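Local coordinates for protein diacylglycerol O-acyltransferase (Marinobacter hydrocarbonoclasticus, PDB 6CHJ) that probably transfers the acyl group of an acyl-CoA onto diacylglycerol, making triacylglycerol, and serves as a wax ester synthase, at residues M1-W13 with R60-E72. Sequence-based numbering, arbitrary orientation.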
loop_
_atom_site.group_PDB
_atom_site.type_symbol
_atom_site.label_atom_id
_atom_site.label_comp_id
_atom_site.label_asym_id
_atom_site.label_seq_id
_atom_site.Cartn_x
_atom_site.Cartn_y
_atom_site.Cartn_z
ATOM N N MET B 1 15.640 -1.978 -24.355
ATOM C CA MET B 1 14.529 -2.366 -25.224
ATOM C C MET B 1 13.630 -1.162 -25.497
ATOM O O MET B 1 14.126 -0.050 -25.665
ATOM C CB MET B 1 13.717 -3.506 -24.601
ATOM C CG MET B 1 14.502 -4.782 -24.334
ATOM S SD MET B 1 14.022 -6.138 -25.421
ATOM C CE MET B 1 15.390 -7.287 -25.188
ATOM N N THR B 2 12.313 -1.390 -25.518
ATOM C CA THR B 2 11.328 -0.352 -25.805
ATOM C C THR B 2 11.536 0.866 -24.899
ATOM O O THR B 2 11.447 0.738 -23.667
ATOM C CB THR B 2 9.915 -0.904 -25.617
ATOM O OG1 THR B 2 9.832 -2.213 -26.193
ATOM C CG2 THR B 2 8.887 0.005 -26.274
ATOM N N PRO B 3 11.811 2.060 -25.463
ATOM C CA PRO B 3 11.987 3.253 -24.622
ATOM C C PRO B 3 10.676 3.750 -24.031
ATOM O O PRO B 3 9.612 3.202 -24.330
ATOM C CB PRO B 3 12.590 4.275 -25.595
ATOM C CG PRO B 3 12.061 3.870 -26.921
ATOM C CD PRO B 3 12.011 2.364 -26.891
ATOM N N LEU B 4 10.742 4.796 -23.202
ATOM C CA LEU B 4 9.583 5.361 -22.505
ATOM C C LEU B 4 9.220 6.688 -23.158
ATOM O O LEU B 4 9.904 7.695 -22.945
ATOM C CB LEU B 4 9.894 5.565 -21.021
ATOM C CG LEU B 4 9.284 4.577 -20.032
ATOM C CD1 LEU B 4 9.315 5.131 -18.618
ATOM C CD2 LEU B 4 7.877 4.294 -20.466
ATOM N N ASN B 5 8.134 6.707 -23.929
ATOM C CA ASN B 5 7.759 7.950 -24.587
ATOM C C ASN B 5 7.536 9.034 -23.525
ATOM O O ASN B 5 7.258 8.724 -22.361
ATOM C CB ASN B 5 6.532 7.750 -25.497
ATOM C CG ASN B 5 5.238 7.468 -24.743
ATOM O OD1 ASN B 5 4.962 8.047 -23.693
ATOM N ND2 ASN B 5 4.403 6.595 -25.319
ATOM N N PRO B 6 7.711 10.312 -23.881
ATOM C CA PRO B 6 7.831 11.350 -22.840
ATOM C C PRO B 6 6.608 11.510 -21.943
ATOM O O PRO B 6 6.759 11.997 -20.816
ATOM C CB PRO B 6 8.098 12.627 -23.651
ATOM C CG PRO B 6 8.718 12.137 -24.928
ATOM C CD PRO B 6 7.983 10.855 -25.224
ATOM N N THR B 7 5.406 11.132 -22.380
ATOM C CA THR B 7 4.272 11.245 -21.467
ATOM C C THR B 7 4.355 10.200 -20.357
ATOM O O THR B 7 4.063 10.502 -19.192
ATOM C CB THR B 7 2.945 11.129 -22.221
ATOM O OG1 THR B 7 2.562 9.751 -22.307
ATOM C CG2 THR B 7 3.062 11.709 -23.621
ATOM N N ASP B 8 4.758 8.967 -20.695
ATOM C CA ASP B 8 4.984 7.948 -19.673
ATOM C C ASP B 8 6.018 8.402 -18.650
ATOM O O ASP B 8 5.853 8.179 -17.446
ATOM C CB ASP B 8 5.439 6.642 -20.314
ATOM C CG ASP B 8 4.435 6.094 -21.301
ATOM O OD1 ASP B 8 3.359 6.718 -21.459
ATOM O OD2 ASP B 8 4.728 5.043 -21.917
ATOM N N GLN B 9 7.105 9.020 -19.110
ATOM C CA GLN B 9 8.117 9.516 -18.184
ATOM C C GLN B 9 7.529 10.535 -17.212
ATOM O O GLN B 9 7.968 10.631 -16.061
ATOM C CB GLN B 9 9.265 10.122 -18.985
ATOM C CG GLN B 9 10.537 10.399 -18.219
ATOM C CD GLN B 9 11.757 10.300 -19.119
ATOM O OE1 GLN B 9 11.682 9.738 -20.219
ATOM N NE2 GLN B 9 12.882 10.851 -18.665
ATOM N N LEU B 10 6.517 11.278 -17.646
ATOM C CA LEU B 10 5.959 12.343 -16.820
ATOM C C LEU B 10 5.209 11.785 -15.614
ATOM O O LEU B 10 5.345 12.309 -14.502
ATOM C CB LEU B 10 5.047 13.232 -17.678
ATOM C CG LEU B 10 4.448 14.539 -17.156
ATOM C CD1 LEU B 10 3.271 14.200 -16.255
ATOM C CD2 LEU B 10 5.465 15.441 -16.452
ATOM N N PHE B 11 4.414 10.727 -15.814
ATOM C CA PHE B 11 3.666 10.126 -14.709
ATOM C C PHE B 11 4.597 9.492 -13.684
ATOM O O PHE B 11 4.276 9.452 -12.488
ATOM C CB PHE B 11 2.670 9.089 -15.243
ATOM C CG PHE B 11 1.499 9.702 -15.984
ATOM C CD1 PHE B 11 0.410 10.201 -15.293
ATOM C CD2 PHE B 11 1.499 9.796 -17.371
ATOM C CE1 PHE B 11 -0.660 10.777 -15.955
ATOM C CE2 PHE B 11 0.423 10.376 -18.044
ATOM C CZ PHE B 11 -0.654 10.869 -17.329
ATOM N N LEU B 12 5.746 8.982 -14.130
ATOM C CA LEU B 12 6.747 8.532 -13.178
ATOM C C LEU B 12 7.275 9.711 -12.387
ATOM O O LEU B 12 7.451 9.632 -11.165
ATOM C CB LEU B 12 7.887 7.824 -13.911
ATOM C CG LEU B 12 7.620 6.405 -14.401
ATOM C CD1 LEU B 12 8.805 5.904 -15.188
ATOM C CD2 LEU B 12 7.351 5.513 -13.212
ATOM N N TRP B 13 7.476 10.836 -13.068
ATOM C CA TRP B 13 8.235 11.936 -12.496
ATOM C C TRP B 13 7.449 12.646 -11.395
ATOM O O TRP B 13 7.960 12.842 -10.288
ATOM C CB TRP B 13 8.641 12.893 -13.621
ATOM C CG TRP B 13 9.428 14.069 -13.158
ATOM C CD1 TRP B 13 10.749 14.094 -12.778
ATOM C CD2 TRP B 13 8.951 15.405 -13.039
ATOM N NE1 TRP B 13 11.115 15.371 -12.425
ATOM C CE2 TRP B 13 10.029 16.195 -12.576
ATOM C CE3 TRP B 13 7.710 16.016 -13.272
ATOM C CZ2 TRP B 13 9.899 17.561 -12.338
ATOM C CZ3 TRP B 13 7.589 17.371 -13.039
ATOM C CH2 TRP B 13 8.674 18.128 -12.573
ATOM N N ARG B 60 8.607 -4.262 -17.480
ATOM C CA ARG B 60 9.005 -3.696 -16.207
ATOM C C ARG B 60 9.991 -2.576 -16.461
ATOM O O ARG B 60 10.660 -2.541 -17.495
ATOM C CB ARG B 60 9.583 -4.762 -15.264
ATOM C CG ARG B 60 11.053 -4.998 -15.371
ATOM C CD ARG B 60 11.512 -5.923 -14.254
ATOM N NE ARG B 60 12.944 -5.794 -13.991
ATOM C CZ ARG B 60 13.511 -4.766 -13.360
ATOM N NH1 ARG B 60 12.770 -3.748 -12.912
ATOM N NH2 ARG B 60 14.827 -4.750 -13.182
ATOM N N LEU B 61 10.050 -1.642 -15.519
ATOM C CA LEU B 61 10.867 -0.454 -15.693
ATOM C C LEU B 61 12.334 -0.775 -15.457
ATOM O O LEU B 61 12.692 -1.472 -14.502
ATOM C CB LEU B 61 10.410 0.666 -14.755
ATOM C CG LEU B 61 11.084 2.030 -14.972
ATOM C CD1 LEU B 61 10.866 2.553 -16.395
ATOM C CD2 LEU B 61 10.646 3.067 -13.930
ATOM N N SER B 62 13.182 -0.273 -16.351
ATOM C CA SER B 62 14.623 -0.382 -16.209
ATOM C C SER B 62 15.239 0.849 -16.851
ATOM O O SER B 62 14.611 1.517 -17.675
ATOM C CB SER B 62 15.157 -1.660 -16.852
ATOM O OG SER B 62 16.315 -2.110 -16.180
ATOM N N TYR B 63 16.468 1.158 -16.461
ATOM C CA TYR B 63 17.157 2.320 -17.001
ATOM C C TYR B 63 18.395 1.882 -17.775
ATOM O O TYR B 63 19.130 0.985 -17.344
ATOM C CB TYR B 63 17.538 3.307 -15.888
ATOM C CG TYR B 63 16.354 3.940 -15.180
ATOM C CD1 TYR B 63 15.905 5.219 -15.517
ATOM C CD2 TYR B 63 15.678 3.252 -14.179
ATOM C CE1 TYR B 63 14.820 5.794 -14.861
ATOM C CE2 TYR B 63 14.601 3.812 -13.527
ATOM C CZ TYR B 63 14.175 5.076 -13.868
ATOM O OH TYR B 63 13.104 5.600 -13.190
ATOM N N ARG B 64 18.597 2.506 -18.936
ATOM C CA ARG B 64 19.801 2.318 -19.742
ATOM C C ARG B 64 20.695 3.529 -19.498
ATOM O O ARG B 64 20.527 4.579 -20.129
ATOM C CB ARG B 64 19.452 2.138 -21.215
ATOM C CG ARG B 64 19.117 0.697 -21.575
ATOM C CD ARG B 64 19.713 0.317 -22.920
ATOM N NE ARG B 64 20.994 0.984 -23.140
ATOM C CZ ARG B 64 21.725 0.872 -24.247
ATOM N NH1 ARG B 64 21.298 0.113 -25.253
ATOM N NH2 ARG B 64 22.882 1.523 -24.353
ATOM N N LEU B 65 21.638 3.369 -18.560
ATOM C CA LEU B 65 22.485 4.440 -18.039
ATOM C C LEU B 65 21.646 5.525 -17.366
ATOM O O LEU B 65 21.558 5.573 -16.131
ATOM C CB LEU B 65 23.364 5.039 -19.146
ATOM C CG LEU B 65 24.687 5.683 -18.709
ATOM C CD1 LEU B 65 25.789 4.637 -18.555
ATOM C CD2 LEU B 65 25.105 6.792 -19.677
ATOM N N GLY B 66 21.027 6.401 -18.155
ATOM C CA GLY B 66 20.218 7.452 -17.572
ATOM C C GLY B 66 18.753 7.443 -17.963
ATOM O O GLY B 66 17.927 8.071 -17.290
ATOM N N GLN B 67 18.407 6.724 -19.034
ATOM C CA GLN B 67 17.090 6.874 -19.639
ATOM C C GLN B 67 16.187 5.675 -19.361
ATOM O O GLN B 67 16.621 4.521 -19.496
ATOM C CB GLN B 67 17.234 7.093 -21.151
ATOM C CG GLN B 67 16.310 8.179 -21.721
ATOM C CD GLN B 67 16.420 9.548 -21.019
ATOM O OE1 GLN B 67 15.571 10.435 -21.182
ATOM N NE2 GLN B 67 17.483 9.717 -20.236
ATOM N N PRO B 68 14.929 5.913 -18.989
ATOM C CA PRO B 68 14.042 4.812 -18.597
ATOM C C PRO B 68 13.509 4.042 -19.795
ATOM O O PRO B 68 13.092 4.620 -20.801
ATOM C CB PRO B 68 12.905 5.531 -17.858
ATOM C CG PRO B 68 12.848 6.883 -18.507
ATOM C CD PRO B 68 14.286 7.232 -18.834
ATOM N N VAL B 69 13.514 2.714 -19.669
ATOM C CA VAL B 69 13.046 1.819 -20.719
ATOM C C VAL B 69 12.243 0.693 -20.092
ATOM O O VAL B 69 12.429 0.345 -18.923
ATOM C CB VAL B 69 14.206 1.233 -21.554
ATOM C CG1 VAL B 69 15.015 2.341 -22.193
ATOM C CG2 VAL B 69 15.095 0.347 -20.687
ATOM N N TRP B 70 11.335 0.131 -20.881
ATOM C CA TRP B 70 10.671 -1.105 -20.513
ATOM C C TRP B 70 11.551 -2.291 -20.885
ATOM O O TRP B 70 12.367 -2.215 -21.807
ATOM C CB TRP B 70 9.326 -1.234 -21.222
ATOM C CG TRP B 70 8.311 -0.180 -20.907
ATOM C CD1 TRP B 70 7.617 0.576 -21.809
ATOM C CD2 TRP B 70 7.843 0.217 -19.610
ATOM N NE1 TRP B 70 6.750 1.418 -21.157
ATOM C CE2 TRP B 70 6.867 1.218 -19.807
ATOM C CE3 TRP B 70 8.155 -0.169 -18.302
ATOM C CZ2 TRP B 70 6.208 1.838 -18.747
ATOM C CZ3 TRP B 70 7.502 0.448 -17.255
ATOM C CH2 TRP B 70 6.541 1.446 -17.482
ATOM N N VAL B 71 11.372 -3.398 -20.165
ATOM C CA VAL B 71 12.094 -4.638 -20.433
ATOM C C VAL B 71 11.187 -5.817 -20.116
ATOM O O VAL B 71 10.335 -5.755 -19.224
ATOM C CB VAL B 71 13.415 -4.765 -19.629
ATOM C CG1 VAL B 71 14.490 -3.858 -20.199
ATOM C CG2 VAL B 71 13.183 -4.462 -18.170
ATOM N N GLU B 72 11.397 -6.905 -20.845
ATOM C CA GLU B 72 10.589 -8.101 -20.672
ATOM C C GLU B 72 10.947 -8.779 -19.352
ATOM O O GLU B 72 12.078 -9.232 -19.165
ATOM C CB GLU B 72 10.816 -9.035 -21.856
ATOM C CG GLU B 72 9.717 -10.055 -22.081
ATOM C CD GLU B 72 10.251 -11.469 -22.188
ATOM O OE1 GLU B 72 11.475 -11.653 -22.021
ATOM O OE2 GLU B 72 9.454 -12.396 -22.447
#
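P3 and V69 form a single antiparallel bridge, CA to CA 4.3 Å, as the extended N-terminal residues 1-4 pass along strand 67-72; helix 6-13 then turns off at 105° to that strand. P3/V69 is a non-hydrogen-bonded pair, flanked on one side by W70 N to T2 O (2.9 Å, 148° at the hydrogen). On the other side L4 N reaches P68 O in a weak bond of 3.4 Å. L4 is the central side chain: its CG stands over one face of the W70 indole toward the rim, and its CD2 comes down beside W70 NE1 and CE2, 3.2 Å from NE1, a tight fit. Its CD1 branch turns the other way, 3.7 Å from P68 CB and equally near L61 CD1, so one leucine fills the angle between the indole, the proline and strand 60-64. L61 also meets L12 of the helix tip to tip, L61 CD2 to L12 CD1 3.6 Å. Q9, with CG anti to its backbone N (chi1 -166°), extends its amide across the P68 ring, Q9 OE1 to P68 CG 3.5 Å. N5 is the N-cap of helix 6-13, its OD1 accepting from D8 N, while the D8 carboxylate sits at the edge of the W70 ring. Further on, F11 stacks on H136, part of the HHxxxDG motif characteristic of this acyltransferase family. The T2-W70 backbone bond thus fixes the register of residues 1-4 on the peripheral hairpin, while L4, Q9 and L12 seat the helix on P68, W70 and L61 by largely apolar contact, without a salt bridge between the segments.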